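Local coordinates for protein immunomodulatory active chitinase (Trichuris suis, PDB 6G9C) that probably hydrolyses and binds chitin as a secreted family 18 glycoside hydrolase of a parasitic whipworm, and has immunomodulatory activity in inflammatory lung disease, at residues 131-136 and 168-173; 74-79 and 126-131. All coordinates share one frame; numbering follows the deposited sequence.

Contact 1 (131-136 and 168-173)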
ATOM      1  N   LYS A 131      18.221 -22.118  -2.769  1.00 43.77           N
ATOM      2  CA  LYS A 131      16.859 -22.537  -2.466  1.00 45.05           C
ATOM      3  C   LYS A 131      16.211 -21.579  -1.478  1.00 44.93           C
ATOM      4  O   LYS A 131      15.077 -21.128  -1.678  1.00 43.68           O
ATOM      5  CB  LYS A 131      16.852 -23.963  -1.914  1.00 47.47           C
ATOM      6  CG  LYS A 131      15.449 -24.511  -1.754  1.00 51.81           C
ATOM      7  CD  LYS A 131      15.441 -25.909  -1.171  1.00 54.11           C
ATOM      8  CE  LYS A 131      14.012 -26.368  -0.924  1.00 58.08           C
ATOM      9  NZ  LYS A 131      13.932 -27.809  -0.560  1.00 64.48           N
ATOM     10  N   PHE A 132      16.928 -21.248  -0.402  1.00 37.67           N
ATOM     11  CA  PHE A 132      16.427 -20.275   0.565  1.00 32.46           C
ATOM     12  C   PHE A 132      16.158 -18.921  -0.087  1.00 36.61           C
ATOM     13  O   PHE A 132      15.102 -18.312   0.128  1.00 36.14           O
ATOM     14  CB  PHE A 132      17.427 -20.128   1.709  1.00 33.58           C
ATOM     15  CG  PHE A 132      17.210 -18.903   2.544  1.00 36.17           C
ATOM     16  CD1 PHE A 132      16.131 -18.827   3.398  1.00 35.80           C
ATOM     17  CD2 PHE A 132      18.079 -17.825   2.469  1.00 35.33           C
ATOM     18  CE1 PHE A 132      15.916 -17.708   4.170  1.00 37.71           C
ATOM     19  CE2 PHE A 132      17.872 -16.701   3.239  1.00 35.80           C
ATOM     20  CZ  PHE A 132      16.785 -16.642   4.097  1.00 38.42           C
ATOM     21  N   ILE A 133      17.118 -18.420  -0.869  1.00 35.34           N
ATOM     22  CA  ILE A 133      16.994 -17.074  -1.437  1.00 36.61           C
ATOM     23  C   ILE A 133      15.790 -16.985  -2.376  1.00 37.18           C
ATOM     24  O   ILE A 133      15.033 -16.005  -2.345  1.00 37.54           O
ATOM     25  CB  ILE A 133      18.304 -16.681  -2.149  1.00 40.66           C
ATOM     26  CG1 ILE A 133      19.401 -16.350  -1.134  1.00 37.04           C
ATOM     27  CG2 ILE A 133      18.088 -15.496  -3.064  1.00 37.35           C
ATOM     28  CD1 ILE A 133      20.782 -16.254  -1.765  1.00 42.76           C
ATOM     29  N   SER A 134      15.593 -18.007  -3.223  1.00 40.20           N
ATOM     30  CA  SER A 134      14.426 -18.026  -4.108  1.00 39.57           C
ATOM     31  C   SER A 134      13.133 -18.036  -3.305  1.00 43.37           C
ATOM     32  O   SER A 134      12.177 -17.320  -3.636  1.00 38.43           O
ATOM     33  CB  SER A 134      14.474 -19.238  -5.036  1.00 42.62           C
ATOM     34  OG  SER A 134      15.538 -19.121  -5.962  1.00 52.82           O
ATOM     35  N   SER A 135      13.088 -18.845  -2.244  1.00 40.10           N
ATOM     36  CA  SER A 135      11.916 -18.886  -1.377  1.00 41.96           C
ATOM     37  C   SER A 135      11.676 -17.539  -0.709  1.00 35.63           C
ATOM     38  O   SER A 135      10.535 -17.073  -0.615  1.00 36.84           O
ATOM     39  CB  SER A 135      12.094 -19.979  -0.325  1.00 42.23           C
ATOM     40  OG  SER A 135      10.957 -20.058   0.513  1.00 42.16           O
ATOM     41  N   LEU A 136      12.741 -16.904  -0.231  1.00 36.65           N
ATOM     42  CA  LEU A 136      12.606 -15.636   0.476  1.00 33.44           C
ATOM     43  C   LEU A 136      12.131 -14.529  -0.459  1.00 32.11           C
ATOM     44  O   LEU A 136      11.226 -13.753  -0.119  1.00 33.16           O
ATOM     45  CB  LEU A 136      13.948 -15.277   1.103  1.00 34.85           C
ATOM     46  CG  LEU A 136      14.069 -13.854   1.609  1.00 29.58           C
ATOM     47  CD1 LEU A 136      13.186 -13.678   2.843  1.00 30.77           C
ATOM     48  CD2 LEU A 136      15.512 -13.498   1.915  1.00 33.56           C
ATOM     49  N   GLN A 168      26.269 -11.822   0.238  1.00 33.07           N
ATOM     50  CA  GLN A 168      26.573 -11.375  -1.115  1.00 32.32           C
ATOM     51  C   GLN A 168      25.541 -11.901  -2.107  1.00 38.79           C
ATOM     52  O   GLN A 168      25.131 -11.182  -3.027  1.00 37.16           O
ATOM     53  CB  GLN A 168      27.984 -11.833  -1.515  1.00 36.08           C
ATOM     54  CG  GLN A 168      29.091 -11.164  -0.710  1.00 38.43           C
ATOM     55  CD  GLN A 168      30.435 -11.827  -0.935  1.00 43.25           C
ATOM     56  OE1 GLN A 168      30.500 -13.015  -1.253  1.00 43.90           O
ATOM     57  NE2 GLN A 168      31.512 -11.059  -0.793  1.00 46.77           N
ATOM     58  N   GLU A 169      25.110 -13.159  -1.935  1.00 35.16           N
ATOM     59  CA  GLU A 169      24.150 -13.752  -2.865  1.00 33.43           C
ATOM     60  C   GLU A 169      22.742 -13.170  -2.688  1.00 38.88           C
ATOM     61  O   GLU A 169      22.009 -13.017  -3.677  1.00 34.78           O
ATOM     62  CB  GLU A 169      24.146 -15.271  -2.701  1.00 34.31           C
ATOM     63  CG  GLU A 169      25.445 -15.922  -3.249  1.00 38.04           C
ATOM     64  CD  GLU A 169      25.718 -17.324  -2.713  1.00 43.75           C
ATOM     65  OE1 GLU A 169      24.793 -17.975  -2.186  1.00 44.78           O
ATOM     66  OE2 GLU A 169      26.880 -17.774  -2.821  1.00 42.46           O
ATOM     67  N   ILE A 170      22.338 -12.860  -1.448  1.00 34.32           N
ATOM     68  CA  ILE A 170      21.046 -12.191  -1.230  1.00 34.26           C
ATOM     69  C   ILE A 170      21.000 -10.874  -1.994  1.00 32.74           C
ATOM     70  O   ILE A 170      20.062 -10.607  -2.757  1.00 32.70           O
ATOM     71  CB  ILE A 170      20.776 -11.962   0.270  1.00 31.51           C
ATOM     72  CG1 ILE A 170      20.367 -13.264   0.975  1.00 28.05           C
ATOM     73  CG2 ILE A 170      19.660 -10.865   0.485  1.00 27.51           C
ATOM     74  CD1 ILE A 170      20.527 -13.211   2.511  1.00 28.45           C
ATOM     75  N   LEU A 171      22.023 -10.035  -1.809  1.00 32.12           N
ATOM     76  CA  LEU A 171      22.030  -8.741  -2.483  1.00 37.76           C
ATOM     77  C   LEU A 171      22.007  -8.915  -3.993  1.00 37.88           C
ATOM     78  O   LEU A 171      21.257  -8.220  -4.689  1.00 34.11           O
ATOM     79  CB  LEU A 171      23.241  -7.909  -2.048  1.00 31.88           C
ATOM     80  CG  LEU A 171      23.395  -6.565  -2.773  1.00 40.19           C
ATOM     81  CD1 LEU A 171      22.217  -5.635  -2.484  1.00 41.51           C
ATOM     82  CD2 LEU A 171      24.705  -5.888  -2.424  1.00 42.12           C
ATOM     83  N   ALA A 172      22.803  -9.859  -4.516  1.00 31.56           N
ATOM     84  CA  ALA A 172      22.823 -10.100  -5.956  1.00 37.38           C
ATOM     85  C   ALA A 172      21.435 -10.462  -6.470  1.00 36.39           C
ATOM     86  O   ALA A 172      21.010  -9.979  -7.530  1.00 33.93           O
ATOM     87  CB  ALA A 172      23.826 -11.210  -6.294  1.00 37.54           C
ATOM     88  N   LYS A 173      20.727 -11.336  -5.751  1.00 33.72           N
ATOM     89  CA  LYS A 173      19.374 -11.698  -6.163  1.00 37.65           C
ATOM     90  C   LYS A 173      18.448 -10.496  -6.102  1.00 32.86           C
ATOM     91  O   LYS A 173      17.629 -10.289  -7.011  1.00 35.95           O
ATOM     92  CB  LYS A 173      18.819 -12.812  -5.281  1.00 34.64           C
ATOM     93  CG  LYS A 173      17.464 -13.337  -5.742  1.00 38.22           C
ATOM     94  CD  LYS A 173      17.606 -14.047  -7.083  1.00 45.96           C
ATOM     95  CE  LYS A 173      16.497 -15.062  -7.310  1.00 58.92           C
ATOM     96  NZ  LYS A 173      16.170 -15.270  -8.752  1.00 66.54           N
TER

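Contact 2 (74-79 and 126-131). With EDO (1,2-ethanediol), chain F.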
ATOM      1  N   ASP A  74      12.740 -26.420   7.912  1.00 46.15           N
ATOM      2  CA  ASP A  74      13.864 -27.349   7.865  1.00 49.89           C
ATOM      3  C   ASP A  74      14.408 -27.515   6.454  1.00 52.87           C
ATOM      4  O   ASP A  74      15.609 -27.758   6.281  1.00 55.31           O
ATOM      5  CB  ASP A  74      13.446 -28.706   8.427  1.00 55.82           C
ATOM      6  CG  ASP A  74      13.146 -28.647   9.905  1.00 58.06           C
ATOM      7  OD1 ASP A  74      13.421 -27.600  10.521  1.00 56.89           O
ATOM      8  OD2 ASP A  74      12.631 -29.640  10.451  1.00 65.48           O
ATOM      9  N   ASP A  75      13.554 -27.400   5.439  1.00 51.64           N
ATOM     10  CA  ASP A  75      13.984 -27.576   4.059  1.00 51.01           C
ATOM     11  C   ASP A  75      14.517 -26.293   3.442  1.00 48.91           C
ATOM     12  O   ASP A  75      14.775 -26.267   2.232  1.00 47.42           O
ATOM     13  CB  ASP A  75      12.841 -28.142   3.205  1.00 55.24           C
ATOM     14  CG  ASP A  75      11.660 -27.189   3.071  1.00 50.66           C
ATOM     15  OD1 ASP A  75      11.709 -26.055   3.596  1.00 46.80           O
ATOM     16  OD2 ASP A  75      10.667 -27.590   2.430  1.00 53.26           O
ATOM     17  N   PHE A  76      14.654 -25.234   4.243  1.00 42.67           N
ATOM     18  CA  PHE A  76      15.254 -23.933   3.907  1.00 42.35           C
ATOM     19  C   PHE A  76      14.277 -23.000   3.199  1.00 42.70           C
ATOM     20  O   PHE A  76      14.705 -21.942   2.704  1.00 43.37           O
ATOM     21  CB  PHE A  76      16.524 -24.073   3.052  1.00 39.65           C
ATOM     22  CG  PHE A  76      17.496 -25.106   3.575  1.00 44.00           C
ATOM     23  CD1 PHE A  76      17.787 -25.174   4.934  1.00 46.87           C
ATOM     24  CD2 PHE A  76      18.111 -26.000   2.714  1.00 50.26           C
ATOM     25  CE1 PHE A  76      18.673 -26.120   5.421  1.00 41.12           C
ATOM     26  CE2 PHE A  76      19.001 -26.946   3.199  1.00 48.45           C
ATOM     27  CZ  PHE A  76      19.277 -27.004   4.557  1.00 41.88           C
ATOM     28  N   THR A  77      12.992 -23.337   3.124  1.00 44.89           N
ATOM     29  CA  THR A  77      12.011 -22.409   2.578  1.00 46.34           C
ATOM     30  C   THR A  77      11.480 -21.479   3.674  1.00 44.23           C
ATOM     31  O   THR A  77      11.600 -21.754   4.870  1.00 39.46           O
ATOM     32  CB  THR A  77      10.858 -23.165   1.914  1.00 44.43           C
ATOM     33  OG1 THR A  77      10.197 -23.979   2.887  1.00 42.94           O
ATOM     34  CG2 THR A  77      11.368 -24.051   0.766  1.00 49.15           C
ATOM     35  N   VAL A  78      10.900 -20.354   3.249  1.00 37.90           N
ATOM     36  CA  VAL A  78      10.429 -19.303   4.149  1.00 36.81           C
ATOM     37  C   VAL A  78       8.908 -19.336   4.221  1.00 39.97           C
ATOM     38  O   VAL A  78       8.236 -19.579   3.212  1.00 40.06           O
ATOM     39  CB  VAL A  78      10.923 -17.916   3.693  1.00 38.60           C
ATOM     40  CG1 VAL A  78      10.359 -16.814   4.607  1.00 35.38           C
ATOM     41  CG2 VAL A  78      12.434 -17.872   3.693  1.00 40.28           C
ATOM     42  N   ASP A  79       8.368 -19.064   5.413  1.00 39.46           N
ATOM     43  CA  ASP A  79       6.926 -19.036   5.610  1.00 40.34           C
ATOM     44  C   ASP A  79       6.592 -18.186   6.829  1.00 38.80           C
ATOM     45  O   ASP A  79       7.466 -17.799   7.617  1.00 37.20           O
ATOM     46  CB  ASP A  79       6.360 -20.447   5.772  1.00 45.87           C
ATOM     47  CG  ASP A  79       4.926 -20.553   5.294  1.00 59.37           C
ATOM     48  OD1 ASP A  79       4.327 -19.503   4.956  1.00 55.10           O
ATOM     49  OD2 ASP A  79       4.403 -21.687   5.248  1.00 65.93           O
ATOM     50  N   TYR A 126      26.189 -23.345  -1.859  1.00 45.66           N
ATOM     51  CA  TYR A 126      25.473 -22.507  -2.822  1.00 46.08           C
ATOM     52  C   TYR A 126      24.071 -23.041  -3.078  1.00 41.32           C
ATOM     53  O   TYR A 126      23.097 -22.277  -3.094  1.00 42.44           O
ATOM     54  CB  TYR A 126      26.242 -22.416  -4.150  1.00 44.32           C
ATOM     55  CG  TYR A 126      25.594 -21.445  -5.116  1.00 41.91           C
ATOM     56  CD1 TYR A 126      25.854 -20.080  -5.031  1.00 44.76           C
ATOM     57  CD2 TYR A 126      24.686 -21.882  -6.071  1.00 43.53           C
ATOM     58  CE1 TYR A 126      25.250 -19.178  -5.889  1.00 47.12           C
ATOM     59  CE2 TYR A 126      24.071 -20.979  -6.937  1.00 49.01           C
ATOM     60  CZ  TYR A 126      24.362 -19.632  -6.839  1.00 51.82           C
ATOM     61  OH  TYR A 126      23.760 -18.730  -7.686  1.00 58.56           O
ATOM     62  N   SER A 127      23.955 -24.360  -3.252  1.00 43.59           N
ATOM     63  CA  SER A 127      22.668 -24.996  -3.518  1.00 53.09           C
ATOM     64  C   SER A 127      21.657 -24.691  -2.413  1.00 47.92           C
ATOM     65  O   SER A 127      20.513 -24.306  -2.679  1.00 45.98           O
ATOM     66  CB  SER A 127      22.881 -26.507  -3.665  1.00 60.91           C
ATOM     67  OG  SER A 127      21.799 -27.120  -4.332  1.00 70.61           O
ATOM     68  N   ASN A 128      22.065 -24.856  -1.159  1.00 46.94           N
ATOM     69  CA  ASN A 128      21.145 -24.594  -0.060  1.00 44.96           C
ATOM     70  C   ASN A 128      20.775 -23.116   0.004  1.00 46.36           C
ATOM     71  O   ASN A 128      19.604 -22.770   0.201  1.00 47.14           O
ATOM     72  CB  ASN A 128      21.769 -25.053   1.253  1.00 42.85           C
ATOM     73  CG  ASN A 128      21.854 -26.560   1.373  1.00 47.07           C
ATOM     74  OD1 ASN A 128      21.448 -27.288   0.477  1.00 48.11           O
ATOM     75  ND2 ASN A 128      22.380 -27.035   2.496  1.00 52.02           N
ATOM     76  N   ARG A 129      21.758 -22.227  -0.170  1.00 43.82           N
ATOM     77  CA  ARG A 129      21.477 -20.800  -0.081  1.00 42.39           C
ATOM     78  C   ARG A 129      20.564 -20.341  -1.213  1.00 38.63           C
ATOM     79  O   ARG A 129      19.698 -19.480  -1.010  1.00 39.14           O
ATOM     80  CB  ARG A 129      22.784 -20.001  -0.075  1.00 41.97           C
ATOM     81  CG  ARG A 129      23.725 -20.363   1.078  1.00 46.28           C
ATOM     82  CD  ARG A 129      24.942 -19.448   1.124  1.00 40.96           C
ATOM     83  NE  ARG A 129      25.753 -19.532  -0.099  1.00 42.61           N
ATOM     84  CZ  ARG A 129      26.871 -20.249  -0.240  1.00 45.03           C
ATOM     85  NH1 ARG A 129      27.361 -20.982   0.761  1.00 42.24           N
ATOM     86  NH2 ARG A 129      27.516 -20.224  -1.397  1.00 43.97           N
ATOM     87  N   ALA A 130      20.736 -20.910  -2.410  1.00 40.44           N
ATOM     88  CA  ALA A 130      19.904 -20.523  -3.548  1.00 46.33           C
ATOM     89  C   ALA A 130      18.450 -20.931  -3.340  1.00 42.95           C
ATOM     90  O   ALA A 130      17.532 -20.191  -3.713  1.00 40.33           O
ATOM     91  CB  ALA A 130      20.454 -21.141  -4.838  1.00 43.37           C
ATOM     92  N   LYS A 131      18.221 -22.118  -2.769  1.00 43.77           N
ATOM     93  CA  LYS A 131      16.859 -22.537  -2.466  1.00 45.05           C
ATOM     94  C   LYS A 131      16.211 -21.579  -1.478  1.00 44.93           C
ATOM     95  O   LYS A 131      15.077 -21.128  -1.678  1.00 43.68           O
ATOM     96  CB  LYS A 131      16.852 -23.963  -1.914  1.00 47.47           C
ATOM     97  CG  LYS A 131      15.449 -24.511  -1.754  1.00 51.81           C
ATOM     98  CD  LYS A 131      15.441 -25.909  -1.171  1.00 54.11           C
ATOM     99  CE  LYS A 131      14.012 -26.368  -0.924  1.00 58.08           C
ATOM    100  NZ  LYS A 131      13.932 -27.809  -0.560  1.00 64.48           N
TER
HETATM  101  C1  EDO F 504      28.399 -26.333  -3.025  1.00 43.54           C
HETATM  102  O1  EDO F 504      27.558 -25.629  -3.944  1.00 47.56           O
HETATM  103  C2  EDO F 504      29.596 -25.466  -2.688  1.00 42.67           C
HETATM  104  O2  EDO F 504      29.116 -24.196  -2.254  1.00 56.12           O
HETATM  105  O   HOH W   1      15.825 -28.878   1.628  1.00 64.37           O

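Contact 1 (131-136 and 168-173)
Ile133 packs against Glu169, Ile170 and Lys173 of the neighbouring helix, and aliphatic contacts carry the interface. The CA of Ile133 lies 6.3 Å from the CA of Ile170, and the two branches of Ile133 part along the partner helix. With CG1 beside the backbone N (chi1 -74°) and CD1 extended beyond it, one branch runs out until CD1 sits 3.6 Å from Glu169 CB, crossing that side chain at about a right angle, while CG1 lies 3.9 Å from Ile170 CG1. The other branch, CG2, presses on the Lys173 stem, with CG2 to Lys173 CG at 3.5 Å, tighter than usual for two carbons. Ile170 CD1 also comes to the edge of the Phe132 ring, near its plane, 4.4 Å from CE2.

The polar ends serve other partners. The carboxylate of Glu169 is held by Arg129, one turn before Ile133 on helix 126-142, and Lys173 forms a salt bridge with Glu176 in its own helix. Phe132, Leu136 and Ile170 all touch Phe148 of strand 147-151 beneath.

The local axes approach to 10.4 Å and cross at -40°, both helices running broadly the same way over the strands, as neighbouring outer helices do in the TIM barrel of family 18 chitinases.

Contact 2 (74-79 and 126-131)
Asp75 and Phe76 meet Lys131 and Asn128 where the turn leading into strand 78-79 lies against the first turns of helix 126-142, on the surface of the TIM-barrel domain. Asp75 turns its backbone O to the Lys131 stem, 3.2 Å from CE; a water donates to that O and accepts from Lys131 NZ, bridging the two. The carboxylate forms an Asx turn: OD1 receives Thr77 N at 3.0 Å, from 39° out of the carboxylate plane, and also Thr77 OG1, on the syn side. Asp75 OD2 stays 4.4 Å from Lys131 NZ, too long for a salt bridge, so any attraction is probably only long-range.

The CB of Phe76 points toward the helix, and ring atom CE2 lies 3.4 Å from Asn128 CG. Ring and amide planes are 41° apart, an oblique approach, and Asn128 ND2 donates a hydrogen bond to Lys121 O, which helps fix the turn of the amide. Helix 117-122 also touches this ring through Thr118, Lys121 and Met122.

Thr77 adds a methyl contact across the extended lysine. Its chi1 of 61° swings OG1 back to Asp75 OD1, and Asn73 ND2 hydrogen-bonds the same hydroxyl, while CG2 points to the lysine stem, 3.9 Å from Lys131 CE.

Overall arrangement
Both contacts use helix 126-142, contact 2 at its first turns and contact 1 from Phe132 onward; Lys131, in both segments, touches only 74-79. Their centres lie about 9 Å apart. Contact 1 is partly buried, with three of six touching residues buried, and almost wholly apolar; contact 2 is a surface contact with none of five buried, and mixes aromatic, amide and solvent-mediated polar contacts. The surface buried between the segments, both sides summed, is nearly equal, 259 and 250 Å². Two polar links join them: Arg129 NE to Glu169 OE1, a 2.8 Å salt bridge between the helices, and a probable hydrogen bond from Val78 N to Ser135 OG.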